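Side-chain contacts in dihydrodipicolinate synthase (Agrobacterium tumefaciens, PDB 3B4U), which probably catalyses the condensation of pyruvate with aspartate semialdehyde, the dihydrodipicolinate-forming step of bacterial lysine biosynthesis: residues Ser123-Phe126 against Ser127-Lys131; Ser211-Ala214 against Asn215-Gln219. All coordinates share one frame; numbering follows the deposited sequence.

Contact 1 of 2, residues Ser123-Phe126 against Ser127-Lys131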
loop_
_atom_site.group_PDB
_atom_site.type_symbol
_atom_site.label_atom_id
_atom_site.label_comp_id
_atom_site.label_asym_id
_atom_site.label_seq_id
_atom_site.Cartn_x
_atom_site.Cartn_y
_atom_site.Cartn_z
ATOM N N SER B 123 15.393 8.158 4.226
ATOM C CA SER B 123 16.815 8.283 3.917
ATOM C C SER B 123 17.253 7.345 2.804
ATOM O O SER B 123 17.989 7.736 1.901
ATOM C CB SER B 123 17.650 7.991 5.152
ATOM O OG SER B 123 19.028 8.145 4.843
ATOM N N ALA B 124 16.793 6.097 2.852
ATOM C CA ALA B 124 17.157 5.122 1.822
ATOM C C ALA B 124 16.584 5.496 0.463
ATOM O O ALA B 124 17.250 5.343 -0.556
ATOM C CB ALA B 124 16.697 3.736 2.234
ATOM N N VAL B 125 15.363 6.014 0.444
ATOM C CA VAL B 125 14.769 6.489 -0.815
ATOM C C VAL B 125 15.611 7.627 -1.392
ATOM O O VAL B 125 15.945 7.599 -2.575
ATOM C CB VAL B 125 13.299 6.939 -0.610
ATOM C CG1 VAL B 125 12.753 7.633 -1.863
ATOM C CG2 VAL B 125 12.442 5.730 -0.264
ATOM N N PHE B 126 15.979 8.590 -0.578
ATOM C CA PHE B 126 16.743 9.738 -1.051
ATOM C C PHE B 126 18.116 9.313 -1.565
ATOM O O PHE B 126 18.557 9.802 -2.615
ATOM C CB PHE B 126 16.864 10.804 0.036
ATOM C CG PHE B 126 15.548 11.310 0.566
ATOM C CD1 PHE B 126 14.355 11.230 -0.172
ATOM C CD2 PHE B 126 15.490 11.823 1.834
ATOM C CE1 PHE B 126 13.165 11.641 0.364
ATOM C CE2 PHE B 126 14.307 12.244 2.375
ATOM C CZ PHE B 126 13.142 12.162 1.622
ATOM N N SER B 127 18.777 8.404 -0.852
ATOM C CA SER B 127 20.073 7.883 -1.297
ATOM C C SER B 127 19.952 7.197 -2.638
ATOM O O SER B 127 20.837 7.335 -3.496
ATOM C CB SER B 127 20.630 6.902 -0.265
ATOM O OG SER B 127 21.873 6.373 -0.709
ATOM N N LYS B 128 18.898 6.405 -2.822
ATOM C CA LYS B 128 18.676 5.688 -4.054
ATOM C C LYS B 128 18.350 6.625 -5.221
ATOM O O LYS B 128 18.820 6.414 -6.344
ATOM C CB LYS B 128 17.574 4.655 -3.851
ATOM C CG LYS B 128 17.374 3.754 -5.036
ATOM C CD LYS B 128 18.588 2.896 -5.322
ATOM C CE LYS B 128 18.288 1.820 -6.363
ATOM N NZ LYS B 128 19.457 0.902 -6.515
ATOM N N ILE B 129 17.571 7.672 -4.981
ATOM C CA ILE B 129 17.347 8.688 -6.034
ATOM C C ILE B 129 18.695 9.261 -6.477
ATOM O O ILE B 129 18.951 9.421 -7.684
ATOM C CB ILE B 129 16.420 9.813 -5.560
ATOM C CG1 ILE B 129 14.997 9.293 -5.296
ATOM C CG2 ILE B 129 16.367 10.944 -6.598
ATOM C CD1 ILE B 129 14.152 10.240 -4.541
ATOM N N GLY B 130 19.552 9.540 -5.502
ATOM C CA GLY B 130 20.891 10.047 -5.746
ATOM C C GLY B 130 20.980 11.550 -5.704
ATOM O O GLY B 130 20.139 12.252 -5.118
ATOM N N LYS B 131 22.000 12.039 -6.401
ATOM C CA LYS B 131 22.395 13.420 -6.303
ATOM C C LYS B 131 21.334 14.385 -6.790
ATOM O O LYS B 131 21.326 15.540 -6.402
ATOM C CB LYS B 131 23.736 13.640 -7.041
ATOM C CG LYS B 131 23.651 13.502 -8.546
ATOM C CD LYS B 131 25.023 13.660 -9.223
ATOM C CE LYS B 131 24.879 13.519 -10.727
ATOM N NZ LYS B 131 26.170 13.741 -11.478
HETATM O O HOH W 1 20.576 11.841 -2.168
#
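V125 and I129 meet one turn apart in the last turn of helix 115-129, the outer helix that links strands 101-104 and 136-140 in a beta-alpha-beta unit of the TIM barrel. Four successive i to i+4 backbone bonds satisfy the carbonyls of 123-126: S127 N donates to S123 O, K128 N to A124 O, I129 N to V125 O at 2.9 Å and G130 N to F126 O at 3.1 Å. G130, the first residue to leave helical angles (phi 94°), thus still lends its N to the final bond. F126 O takes a second donor, a water 2.9 Å from it that also donates to G130 O and so ties the last turn to the first residue beyond it. CG1 of I129 lies beside the backbone N (chi1 -66°) and passes 3.3 Å from V125 O, while CD1 reaches past that oxygen toward the valine. I129 also touches A88 and S91 of helix 84-96; F126 turns to F161 in an edge-to-face pair. The V125 and I129 side chains cross at an angle, CG1 of V125 standing 4.0 Å from I129 CD1, the same methyl that lies at the edge of the F126 ring, near its plane.

Contact 2 of 2, residues Ser211-Ala214 against Asn215-Gln219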
loop_
_atom_site.group_PDB
_atom_site.type_symbol
_atom_site.label_atom_id
_atom_site.label_comp_id
_atom_site.label_asym_id
_atom_site.label_seq_id
_atom_site.Cartn_x
_atom_site.Cartn_y
_atom_site.Cartn_z
ATOM N N SER B 211 -5.177 20.451 -3.244
ATOM C CA SER B 211 -6.592 20.478 -2.861
ATOM C C SER B 211 -7.498 19.679 -3.771
ATOM O O SER B 211 -7.509 19.909 -4.981
ATOM C CB SER B 211 -7.054 21.928 -2.853
ATOM O OG SER B 211 -8.482 22.021 -2.802
ATOM N N GLY B 212 -8.326 18.817 -3.202
ATOM C CA GLY B 212 -9.342 18.113 -3.956
ATOM C C GLY B 212 -10.500 19.005 -4.394
ATOM O O GLY B 212 -10.976 18.912 -5.518
ATOM N N VAL B 213 -10.952 19.886 -3.511
ATOM C CA VAL B 213 -12.026 20.801 -3.835
ATOM C C VAL B 213 -11.639 21.738 -4.963
ATOM O O VAL B 213 -12.502 22.169 -5.716
ATOM C CB VAL B 213 -12.514 21.557 -2.549
ATOM C CG1 VAL B 213 -13.458 22.684 -2.891
ATOM C CG2 VAL B 213 -13.131 20.550 -1.560
ATOM N N ALA B 214 -10.348 22.030 -5.113
ATOM C CA ALA B 214 -9.869 22.876 -6.186
ATOM C C ALA B 214 -10.074 22.266 -7.578
ATOM O O ALA B 214 -9.913 22.980 -8.557
ATOM C CB ALA B 214 -8.379 23.232 -5.992
ATOM N N ASN B 215 -10.474 21.003 -7.673
ATOM C CA ASN B 215 -10.879 20.454 -8.976
ATOM C C ASN B 215 -12.173 21.086 -9.491
ATOM O O ASN B 215 -12.420 21.026 -10.692
ATOM C CB ASN B 215 -11.115 18.953 -8.884
ATOM C CG ASN B 215 -9.838 18.149 -8.837
ATOM O OD1 ASN B 215 -9.203 17.936 -9.879
ATOM N ND2 ASN B 215 -9.484 17.678 -7.667
ATOM N N PHE B 216 -12.985 21.691 -8.622
ATOM C CA PHE B 216 -14.282 22.213 -9.035
ATOM C C PHE B 216 -14.649 23.554 -8.446
ATOM O O PHE B 216 -15.654 24.102 -8.886
ATOM C CB PHE B 216 -15.399 21.165 -8.843
ATOM C CG PHE B 216 -15.596 20.769 -7.422
ATOM C CD1 PHE B 216 -16.453 21.494 -6.599
ATOM C CD2 PHE B 216 -14.960 19.679 -6.886
ATOM C CE1 PHE B 216 -16.623 21.169 -5.283
ATOM C CE2 PHE B 216 -15.128 19.354 -5.557
ATOM C CZ PHE B 216 -15.973 20.107 -4.752
ATOM N N LEU B 217 -13.872 24.085 -7.506
ATOM C CA LEU B 217 -14.063 25.436 -6.941
ATOM C C LEU B 217 -12.686 26.095 -6.869
ATOM O O LEU B 217 -12.193 26.471 -5.796
ATOM C CB LEU B 217 -14.762 25.409 -5.583
ATOM C CG LEU B 217 -16.260 25.113 -5.605
ATOM C CD1 LEU B 217 -16.728 24.754 -4.175
ATOM C CD2 LEU B 217 -17.045 26.295 -6.158
ATOM N N THR B 218 -12.009 26.172 -8.002
ATOM C CA THR B 218 -10.608 26.592 -8.006
ATOM C C THR B 218 -10.391 27.986 -7.427
ATOM O O THR B 218 -9.538 28.165 -6.556
ATOM C CB THR B 218 -10.011 26.509 -9.409
ATOM O OG1 THR B 218 -10.257 25.211 -9.973
ATOM C CG2 THR B 218 -8.526 26.763 -9.321
ATOM N N GLN B 219 -11.149 28.968 -7.931
ATOM C CA GLN B 219 -10.975 30.328 -7.441
ATOM C C GLN B 219 -11.250 30.455 -5.951
ATOM O O GLN B 219 -10.548 31.170 -5.236
ATOM C CB GLN B 219 -11.858 31.294 -8.231
ATOM C CG GLN B 219 -11.224 31.747 -9.515
ATOM C CD GLN B 219 -10.087 32.711 -9.242
ATOM O OE1 GLN B 219 -10.297 33.774 -8.632
ATOM N NE2 GLN B 219 -8.894 32.394 -9.705
#
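V213 O sits over the centre of the F216 ring, 3.6 Å above its plane, while accepting two backbone N-H groups. F216 N approaches from above the carbonyl plane, whereas L217 N lies in that plane at 3.0 Å. The ring gets there because CG of F216 stands between its own backbone N and carbonyl carbon (chi1 63°), folding the phenyl back over V213. CG1 of V213 meets F216 CZ at 4.1 Å; V213 and L217 lie side by side, with V213 CG1 4.0 Å from L217 CB. G212 O is gripped twice by N215: the backbone N comes from above the carbonyl plane, and ND2, at 2.9 Å, meets the oxygen near the plane of its own amide. That amide is fixed further, ND2 also donating to A10 O and OD1 accepting from H29 NE2 and T12 N. T218 OG1 donates to A214 O over 2.7 Å, and A214 N donates to S211 OG at 3.0 Å, an ST motif. With F216 covered by helices 232-240 and 246-258, this is a buried connection with a 3-10 turn at 213-215, leading from strand 208-211, the eighth of the TIM barrel, to helix 218-225, with L217 at its N-cap.

How the contacts relate
Both contacts are local, within one TIM barrel, but they lie on opposite sides of the chain's centre, their own centres about 33 Å apart, and share no helix or strand. Contact 1 is at the periphery and partly buried, closing the helix between the fourth and fifth strands; contact 2 is buried, opening the connection after the eighth. The chemistry follows the place. At 123-131 regular alpha-helical bonds do the work, and a water bridges the C-terminal end. At 211-219 the pattern is irregular: side-chain amide and hydroxyl donors supplement the backbone, and single carbonyls serve two protein donors.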